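Local coordinates for Beta/gama crystallin family protein (Methanosarcina acetivorans, PDB 3HZ2), which binds calcium ions at paired sites in this betagamma-crystallin domain, which is built from two Greek-key motifs and forms one piece of a longer archaeal protein, at residues A[6-11]-A[35-40]; A[2-7]-A[19-24]; A[25-30]-A[76-81]. All coordinates share one frame; numbering follows the deposited sequence.

In the fold
Contacts 1 and 2 both build on strand 4-8: contact 1 joins it to strand 37-42 and contact 2 to strand 17-20, so the two are neighbours within one antiparallel sheet. Contact 3 brings the long loop after strand 17-20 against the start of strand 80-83 in the other sheet, and is the most buried of the three. Contacts 1 and 2 rest on backbone ladders; contact 3 has no hydrogen bond between its segments and relies on close packing. Contact 1 ends at a calcium ion also bound by Asn-76 of contact 3, whereas contact 2 lies away from metal and carries an acidic pair. Phe-81 of contact 3 touches Val-5 and Val-7 across the interior.

Contact 1 of 3, residues A[6-11]-A[35-40]; sequences IVYEHV and ISSIKV. With CA (calcium ion), chain E.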
loop_
_atom_site.group_PDB
_atom_site.type_symbol
_atom_site.label_atom_id
_atom_site.label_comp_id
_atom_site.label_asym_id
_atom_site.label_seq_id
_atom_site.Cartn_x
_atom_site.Cartn_y
_atom_site.Cartn_z
ATOM N N ILE A 6 2.452 -6.272 1.484
ATOM C CA ILE A 6 1.765 -6.848 0.342
ATOM C C ILE A 6 0.498 -6.034 0.110
ATOM O O ILE A 6 -0.296 -5.818 1.028
ATOM C CB ILE A 6 1.386 -8.329 0.575
ATOM C CG1 ILE A 6 2.598 -9.108 1.093
ATOM C CG2 ILE A 6 0.916 -8.951 -0.743
ATOM C CD1 ILE A 6 2.338 -10.587 1.310
ATOM N N VAL A 7 0.329 -5.560 -1.116
ATOM C CA VAL A 7 -0.835 -4.762 -1.473
ATOM C C VAL A 7 -1.738 -5.584 -2.381
ATOM O O VAL A 7 -1.261 -6.398 -3.174
ATOM C CB VAL A 7 -0.417 -3.459 -2.187
ATOM C CG1 VAL A 7 0.345 -2.565 -1.215
ATOM C CG2 VAL A 7 0.457 -3.779 -3.403
ATOM N N TYR A 8 -3.043 -5.373 -2.262
ATOM C CA TYR A 8 -4.000 -6.131 -3.058
ATOM C C TYR A 8 -5.001 -5.269 -3.801
ATOM O O TYR A 8 -5.408 -4.207 -3.324
ATOM C CB TYR A 8 -4.766 -7.106 -2.171
ATOM C CG TYR A 8 -3.888 -8.022 -1.360
ATOM C CD1 TYR A 8 -3.243 -7.566 -0.209
ATOM C CD2 TYR A 8 -3.714 -9.355 -1.730
ATOM C CE1 TYR A 8 -2.450 -8.415 0.556
ATOM C CE2 TYR A 8 -2.924 -10.215 -0.971
ATOM C CZ TYR A 8 -2.296 -9.740 0.170
ATOM O OH TYR A 8 -1.528 -10.595 0.931
ATOM N N GLU A 9 -5.407 -5.762 -4.966
ATOM C CA GLU A 9 -6.364 -5.079 -5.818
ATOM C C GLU A 9 -7.744 -4.947 -5.174
ATOM O O GLU A 9 -8.321 -3.876 -5.179
ATOM C CB GLU A 9 -6.487 -5.825 -7.151
ATOM C CG GLU A 9 -7.391 -5.147 -8.169
ATOM C CD GLU A 9 -7.495 -5.927 -9.470
ATOM O OE1 GLU A 9 -8.148 -5.430 -10.409
ATOM O OE2 GLU A 9 -6.929 -7.038 -9.553
ATOM N N HIS A 10 -8.278 -6.023 -4.610
ATOM C CA HIS A 10 -9.605 -5.948 -4.007
ATOM C C HIS A 10 -9.566 -5.990 -2.488
ATOM O O HIS A 10 -8.557 -6.373 -1.889
ATOM C CB HIS A 10 -10.489 -7.105 -4.492
ATOM C CG HIS A 10 -10.487 -7.301 -5.976
ATOM N ND1 HIS A 10 -10.623 -6.261 -6.869
ATOM C CD2 HIS A 10 -10.401 -8.430 -6.722
ATOM C CE1 HIS A 10 -10.620 -6.738 -8.102
ATOM N NE2 HIS A 10 -10.487 -8.051 -8.041
ATOM N N VAL A 11 -10.676 -5.602 -1.864
ATOM C CA VAL A 11 -10.762 -5.650 -0.416
ATOM C C VAL A 11 -10.668 -7.124 -0.040
ATOM O O VAL A 11 -10.877 -8.003 -0.882
ATOM C CB VAL A 11 -12.099 -5.069 0.110
ATOM C CG1 VAL A 11 -12.169 -3.576 -0.189
ATOM C CG2 VAL A 11 -13.270 -5.806 -0.513
ATOM N N ILE A 35 -5.222 -0.277 -5.283
ATOM C CA ILE A 35 -5.093 -0.904 -3.967
ATOM C C ILE A 35 -6.276 -0.705 -3.019
ATOM O O ILE A 35 -6.686 0.424 -2.743
ATOM C CB ILE A 35 -3.789 -0.454 -3.281
ATOM C CG1 ILE A 35 -2.594 -0.906 -4.128
ATOM C CG2 ILE A 35 -3.702 -1.051 -1.880
ATOM C CD1 ILE A 35 -1.267 -0.292 -3.725
ATOM N N SER A 36 -6.806 -1.823 -2.516
ATOM C CA SER A 36 -7.957 -1.817 -1.613
ATOM C C SER A 36 -7.754 -2.529 -0.283
ATOM O O SER A 36 -8.561 -2.380 0.635
ATOM C CB SER A 36 -9.161 -2.420 -2.315
ATOM O OG SER A 36 -9.538 -1.594 -3.388
ATOM N N SER A 37 -6.702 -3.330 -0.189
ATOM C CA SER A 37 -6.391 -4.017 1.059
ATOM C C SER A 37 -4.874 -4.120 1.142
ATOM O O SER A 37 -4.186 -4.134 0.119
ATOM C CB SER A 37 -7.069 -5.398 1.127
ATOM O OG SER A 37 -6.721 -6.224 0.038
ATOM N N ILE A 38 -4.352 -4.170 2.361
ATOM C CA ILE A 38 -2.912 -4.203 2.562
ATOM C C ILE A 38 -2.506 -5.059 3.755
ATOM O O ILE A 38 -3.236 -5.152 4.741
ATOM C CB ILE A 38 -2.369 -2.771 2.826
ATOM C CG1 ILE A 38 -2.730 -1.843 1.664
ATOM C CG2 ILE A 38 -0.857 -2.812 3.050
ATOM C CD1 ILE A 38 -2.463 -0.370 1.948
ATOM N N LYS A 39 -1.332 -5.673 3.655
ATOM C CA LYS A 39 -0.787 -6.478 4.744
ATOM C C LYS A 39 0.641 -6.022 5.010
ATOM O O LYS A 39 1.533 -6.281 4.206
ATOM C CB LYS A 39 -0.764 -7.964 4.379
ATOM C CG LYS A 39 -2.109 -8.659 4.386
ATOM C CD LYS A 39 -1.914 -10.150 4.153
ATOM C CE LYS A 39 -3.226 -10.878 3.942
ATOM N NZ LYS A 39 -2.980 -12.343 3.727
ATOM N N VAL A 40 0.860 -5.328 6.123
ATOM C CA VAL A 40 2.206 -4.886 6.460
ATOM C C VAL A 40 2.824 -5.989 7.313
ATOM O O VAL A 40 2.515 -6.117 8.495
ATOM C CB VAL A 40 2.195 -3.567 7.265
ATOM C CG1 VAL A 40 3.624 -3.170 7.625
ATOM C CG2 VAL A 40 1.539 -2.461 6.445
HETATM CA CA CA E . -9.593 -1.821 -5.854
HETATM O O HOH W 1 -11.268 -3.753 -6.659
HETATM O O HOH W 2 -12.056 -1.215 -4.984
HETATM O O HOH W 3 -9.484 -1.608 -8.417
#
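Ile-6 to Tyr-8 run antiparallel to Ser-37 to Lys-39, their short axes 4.8 Å apart at 171°, with Ile-6 and Lys-39 bonded reciprocally through N and O. The ladder ends in a classic beta bulge: Tyr-8 N bonds Ser-37 O while Tyr-8 O receives Ser-36 N at 2.9 Å. CG of Tyr-8 stands anti to its carbonyl carbon (chi1 -54°), which lays the ring along the neighbouring strand with Ser-37 O in its plane at the edge. The extended Lys-39 chain crosses the phenol end obliquely, CD lying 3.3 Å from Tyr-8 OH. Phe-13 meets the tyrosine ring edge-to-face and takes the lysine in a cation-pi contact; an alanine in place of Tyr-8 would probably leave the Lys-39 methylenes without the phenol they cross and Phe-13 without its edge-to-face partner, setting both freer to turn. On the other face, Ile-35 CD1 packs 3.6 Å from Val-7 CB. Ser-37 OG donates to His-10 O at 2.7 Å, holding the turn after the strand. Beside it, Glu-9 O and Ser-36 OG each bind calcium at 2.5 Å, with Lys-34, Asn-76 and three waters completing the site. Ser-36 OG also hydrogen-bonds Asp-75, and the Glu-9 carboxylate turns instead to Lys-16 N. The shared ion, with no direct bond between Glu-9 O and Ser-36 OG, thus ties the corner after strand 4-8 to the entry of strand 37-42.

Contact 2 of 3, residues A[2-7]-A[19-24]; sequences AAEVIV and DATSDQ
The hairpin of strands 4-8 and 17-20 pairs Val-5 with Ala-20 and Ile-6 with Asp-19 at one border of the four-stranded sheet. Val-5 N donates to Ala-20 O at 2.9 Å, and Ala-20 N returns a bond to Val-5 O at 2.8 Å. Beside this pair two acid side chains meet: Glu-4 OE1 lies close to both carboxylate oxygens of Asp-19, 2.5 Å from OD1 and 2.7 Å from OD2, so near that one of the two acid groups probably holds a proton. The Glu-4 chain is fully extended, CG anti to the backbone N (chi1 -180°), which carries its carboxylate across to Asp-19, the two planes 30° apart. Asp-19 OD2 also lies against Ile-6 CD1, at 3.6 Å. In the Greek key, strand 37-42 flanks strand 4-8 on its other side, and the opposite face of the hairpin turns inward: there Val-5 CG1 sits 4.0 Å from Ala-20 CB, and both residues touch Phe-81 of the second sheet. Thr-21 CG2 packs against Glu-4 CG. Beyond the ladder the strands part, and a water donates to both Ala-3 O and Thr-21 O, spanning them where no direct bond forms.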
loop_
_atom_site.group_PDB
_atom_site.type_symbol
_atom_site.label_atom_id
_atom_site.label_comp_id
_atom_site.label_asym_id
_atom_site.label_seq_id
_atom_site.Cartn_x
_atom_site.Cartn_y
_atom_site.Cartn_z
ATOM N N ALA A 2 13.256 -7.918 7.654
ATOM C CA ALA A 2 13.313 -6.792 6.729
ATOM C C ALA A 2 11.896 -6.325 6.406
ATOM O O ALA A 2 10.982 -7.140 6.281
ATOM C CB ALA A 2 14.038 -7.203 5.451
ATOM N N ALA A 3 11.719 -5.013 6.276
ATOM C CA ALA A 3 10.410 -4.439 5.979
ATOM C C ALA A 3 9.768 -5.090 4.758
ATOM O O ALA A 3 10.424 -5.320 3.741
ATOM C CB ALA A 3 10.539 -2.936 5.764
ATOM N N GLU A 4 8.479 -5.390 4.863
ATOM C CA GLU A 4 7.758 -6.013 3.765
ATOM C C GLU A 4 6.276 -5.681 3.827
ATOM O O GLU A 4 5.686 -5.641 4.900
ATOM C CB GLU A 4 7.939 -7.530 3.801
ATOM C CG GLU A 4 7.220 -8.256 2.678
ATOM C CD GLU A 4 7.440 -9.753 2.720
ATOM O OE1 GLU A 4 7.047 -10.440 1.753
ATOM O OE2 GLU A 4 8.003 -10.243 3.723
ATOM N N VAL A 5 5.679 -5.441 2.667
ATOM C CA VAL A 5 4.261 -5.120 2.610
ATOM C C VAL A 5 3.659 -5.728 1.356
ATOM O O VAL A 5 4.288 -5.731 0.299
ATOM C CB VAL A 5 4.028 -3.578 2.597
ATOM C CG1 VAL A 5 4.697 -2.948 1.378
ATOM C CG2 VAL A 5 2.536 -3.274 2.597
ATOM N N ILE A 6 2.452 -6.272 1.484
ATOM C CA ILE A 6 1.765 -6.848 0.342
ATOM C C ILE A 6 0.498 -6.034 0.110
ATOM O O ILE A 6 -0.296 -5.818 1.028
ATOM C CB ILE A 6 1.386 -8.329 0.575
ATOM C CG1 ILE A 6 2.598 -9.108 1.093
ATOM C CG2 ILE A 6 0.916 -8.951 -0.743
ATOM C CD1 ILE A 6 2.338 -10.587 1.310
ATOM N N VAL A 7 0.329 -5.560 -1.116
ATOM C CA VAL A 7 -0.835 -4.762 -1.473
ATOM C C VAL A 7 -1.738 -5.584 -2.381
ATOM O O VAL A 7 -1.261 -6.398 -3.174
ATOM C CB VAL A 7 -0.417 -3.459 -2.187
ATOM C CG1 VAL A 7 0.345 -2.565 -1.215
ATOM C CG2 VAL A 7 0.457 -3.779 -3.403
ATOM N N ASP A 19 4.036 -8.169 -3.721
ATOM C CA ASP A 19 4.805 -8.296 -2.489
ATOM C C ASP A 19 6.015 -7.374 -2.605
ATOM O O ASP A 19 6.930 -7.640 -3.381
ATOM C CB ASP A 19 5.265 -9.744 -2.312
ATOM C CG ASP A 19 5.779 -10.029 -0.915
ATOM O OD1 ASP A 19 6.467 -9.162 -0.344
ATOM O OD2 ASP A 19 5.502 -11.128 -0.393
ATOM N N ALA A 20 6.018 -6.296 -1.829
ATOM C CA ALA A 20 7.108 -5.333 -1.878
ATOM C C ALA A 20 8.064 -5.390 -0.690
ATOM O O ALA A 20 7.641 -5.432 0.466
ATOM C CB ALA A 20 6.539 -3.921 -2.005
ATOM N N THR A 21 9.357 -5.391 -0.994
ATOM C CA THR A 21 10.392 -5.395 0.028
ATOM C C THR A 21 11.279 -4.175 -0.203
ATOM O O THR A 21 12.265 -3.961 0.502
ATOM C CB THR A 21 11.246 -6.677 -0.025
ATOM O OG1 THR A 21 11.741 -6.874 -1.356
ATOM C CG2 THR A 21 10.415 -7.880 0.395
ATOM N N SER A 22 10.906 -3.376 -1.199
ATOM C CA SER A 22 11.637 -2.159 -1.542
ATOM C C SER A 22 10.629 -1.072 -1.900
ATOM O O SER A 22 9.454 -1.361 -2.128
ATOM C CB SER A 22 12.586 -2.412 -2.720
ATOM O OG SER A 22 11.881 -2.853 -3.865
ATOM N N ASP A 23 11.088 0.175 -1.956
ATOM C CA ASP A 23 10.204 1.294 -2.260
ATOM C C ASP A 23 9.573 1.231 -3.649
ATOM O O ASP A 23 10.193 0.769 -4.606
ATOM C CB ASP A 23 10.957 2.610 -2.060
ATOM C CG ASP A 23 11.441 2.780 -0.630
ATOM O OD1 ASP A 23 10.991 2.007 0.250
ATOM O OD2 ASP A 23 12.260 3.685 -0.380
ATOM N N GLN A 24 8.331 1.704 -3.746
ATOM C CA GLN A 24 7.576 1.680 -4.996
ATOM C C GLN A 24 7.042 3.054 -5.401
ATOM O O GLN A 24 5.959 3.456 -4.975
ATOM C CB GLN A 24 6.396 0.713 -4.855
ATOM C CG GLN A 24 6.789 -0.716 -4.508
ATOM C CD GLN A 24 7.618 -1.365 -5.592
ATOM O OE1 GLN A 24 7.308 -1.238 -6.773
ATOM N NE2 GLN A 24 8.669 -2.075 -5.198
HETATM O O HOH W 4 12.956 -4.755 3.017
#

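Contact 3 of 3, residues A[25-30]-A[76-81]; sequences PGAGDN and NSISSF. With CA (calcium ion), chain F; CA (calcium ion), chain E.
Ser-79, against whose backbone Ala-27 packs, has its OG gripped by two partners, a hydrogen bond with Asn-32 and a calcium ion at 2.6 Å, which also takes Ser-77 O at 2.5 Å and is completed by Asp-33, Glu-49 and two waters. Asn-76 OD1 reaches the other calcium instead, the ion at the end of contact 1, at 2.4 Å. The two sites are therefore crossed, each receiving a side chain from the other motif; Asn-76, Ser-79 and Ser-80 occupy the second, fifth and sixth positions of the N/D-N/D-X-X-S/T-S calcium signature of this superfamily. Between the segments themselves, the contact is close packing with no hydrogen bond. Ala-27 CB presses on the peptide carbonyl of Ser-79, 3.4 Å from Ser-79 O. Ala-27 N also faces that oxygen, but at too poor an angle to bond. The methyl lies further from Ile-78 CG2, at 4.4 Å, in a looser apolar contact. The backbone angles of Gly-28 leave no place for a side chain, since a CB would collide with the carbonyl O of Ala-27, and the position calls for glycine. Ser-80 CB abuts Pro-25 O at 3.3 Å, while its OG turns to hydrogen-bond Tyr-50 O. Phe-81 holds CG between its backbone N and carbonyl carbon (chi1 57°), which brings ring atom CE2 to 3.5 Å from Ala-27 O, an oblique approach. From the classic beta bulge that Ser-79 and Ser-80 form opposite Tyr-48, strand 80-83 runs on beside strand 45-48, its Phe-81 ring reaching between the sheets to Val-5 and Val-7 of strand 4-8, Ala-20 of strand 17-20 and Trp-45, with loop 25-30 lying alongside.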
loop_
_atom_site.group_PDB
_atom_site.type_symbol
_atom_site.label_atom_id
_atom_site.label_comp_id
_atom_site.label_asym_id
_atom_site.label_seq_id
_atom_site.Cartn_x
_atom_site.Cartn_y
_atom_site.Cartn_z
ATOM N N PRO A 25 7.783 3.784 -6.247
ATOM C CA PRO A 25 7.331 5.112 -6.675
ATOM C C PRO A 25 6.128 5.071 -7.611
ATOM O O PRO A 25 5.576 6.112 -7.968
ATOM C CB PRO A 25 8.574 5.694 -7.341
ATOM C CG PRO A 25 9.210 4.484 -7.950
ATOM C CD PRO A 25 9.085 3.451 -6.850
ATOM N N GLY A 26 5.726 3.863 -8.000
ATOM C CA GLY A 26 4.585 3.704 -8.885
ATOM C C GLY A 26 3.517 2.787 -8.309
ATOM O O GLY A 26 2.569 2.420 -9.004
ATOM N N ALA A 27 3.680 2.415 -7.039
ATOM C CA ALA A 27 2.740 1.548 -6.327
ATOM C C ALA A 27 2.808 0.072 -6.717
ATOM O O ALA A 27 1.878 -0.688 -6.441
ATOM C CB ALA A 27 1.305 2.065 -6.493
ATOM N N GLY A 28 3.900 -0.334 -7.358
ATOM C CA GLY A 28 4.045 -1.729 -7.732
ATOM C C GLY A 28 3.679 -2.102 -9.155
ATOM O O GLY A 28 3.586 -1.248 -10.038
ATOM N N ASP A 29 3.463 -3.398 -9.364
ATOM C CA ASP A 29 3.123 -3.944 -10.675
ATOM C C ASP A 29 1.656 -3.754 -11.065
ATOM O O ASP A 29 0.788 -4.505 -10.627
ATOM C CB ASP A 29 3.471 -5.436 -10.703
ATOM C CG ASP A 29 3.306 -6.054 -12.078
ATOM O OD1 ASP A 29 3.515 -7.280 -12.205
ATOM O OD2 ASP A 29 2.973 -5.321 -13.035
ATOM N N ASN A 30 1.394 -2.751 -11.897
ATOM C CA ASN A 30 0.043 -2.460 -12.370
ATOM C C ASN A 30 -1.018 -2.324 -11.281
ATOM O O ASN A 30 -2.168 -2.735 -11.471
ATOM C CB ASN A 30 -0.397 -3.527 -13.376
ATOM C CG ASN A 30 0.214 -3.320 -14.750
ATOM O OD1 ASN A 30 0.051 -4.149 -15.645
ATOM N ND2 ASN A 30 0.917 -2.205 -14.927
ATOM N N ASN A 76 -8.841 2.783 -4.053
ATOM C CA ASN A 76 -8.302 2.960 -5.405
ATOM C C ASN A 76 -7.574 4.280 -5.602
ATOM O O ASN A 76 -7.689 4.899 -6.661
ATOM C CB ASN A 76 -9.430 2.870 -6.440
ATOM C CG ASN A 76 -10.140 1.551 -6.391
ATOM O OD1 ASN A 76 -9.580 0.584 -5.912
ATOM N ND2 ASN A 76 -11.367 1.497 -6.896
ATOM N N SER A 77 -6.810 4.706 -4.604
ATOM C CA SER A 77 -6.124 5.985 -4.714
ATOM C C SER A 77 -4.618 5.958 -4.485
ATOM O O SER A 77 -3.937 6.923 -4.796
ATOM C CB SER A 77 -6.748 6.984 -3.747
ATOM O OG SER A 77 -6.503 6.588 -2.410
ATOM N N ILE A 78 -4.090 4.883 -3.920
ATOM C CA ILE A 78 -2.650 4.823 -3.683
ATOM C C ILE A 78 -1.899 4.796 -5.011
ATOM O O ILE A 78 -2.271 4.060 -5.923
ATOM C CB ILE A 78 -2.281 3.580 -2.845
ATOM C CG1 ILE A 78 -2.881 3.723 -1.442
ATOM C CG2 ILE A 78 -0.759 3.412 -2.789
ATOM C CD1 ILE A 78 -2.746 2.494 -0.579
ATOM N N SER A 79 -0.849 5.608 -5.126
ATOM C CA SER A 79 -0.066 5.653 -6.358
ATOM C C SER A 79 1.425 5.435 -6.152
ATOM O O SER A 79 2.181 5.336 -7.115
ATOM C CB SER A 79 -0.296 6.977 -7.085
ATOM O OG SER A 79 -1.591 6.993 -7.650
ATOM N N SER A 80 1.846 5.372 -4.895
ATOM C CA SER A 80 3.244 5.124 -4.570
ATOM C C SER A 80 3.365 4.883 -3.079
ATOM O O SER A 80 2.513 5.306 -2.302
ATOM C CB SER A 80 4.139 6.306 -4.988
ATOM O OG SER A 80 3.812 7.496 -4.288
ATOM N N PHE A 81 4.403 4.163 -2.680
ATOM C CA PHE A 81 4.619 3.903 -1.266
ATOM C C PHE A 81 6.063 3.523 -1.004
ATOM O O PHE A 81 6.741 2.969 -1.871
ATOM C CB PHE A 81 3.644 2.826 -0.737
ATOM C CG PHE A 81 3.703 1.503 -1.463
ATOM C CD1 PHE A 81 4.667 0.550 -1.139
ATOM C CD2 PHE A 81 2.764 1.196 -2.443
ATOM C CE1 PHE A 81 4.693 -0.687 -1.781
ATOM C CE2 PHE A 81 2.780 -0.037 -3.091
ATOM C CZ PHE A 81 3.745 -0.980 -2.760
HETATM CA CA CA F . -3.781 8.200 -6.944
HETATM CA CA CA E . -9.593 -1.821 -5.854
HETATM O O HOH W 2 -12.056 -1.215 -4.984
HETATM O O HOH W 3 -9.484 -1.608 -8.417
HETATM O O HOH W 1 -11.268 -3.753 -6.659
HETATM O O HOH W 5 -6.358 9.196 -6.995
HETATM O O HOH W 6 -3.216 9.623 -9.265
#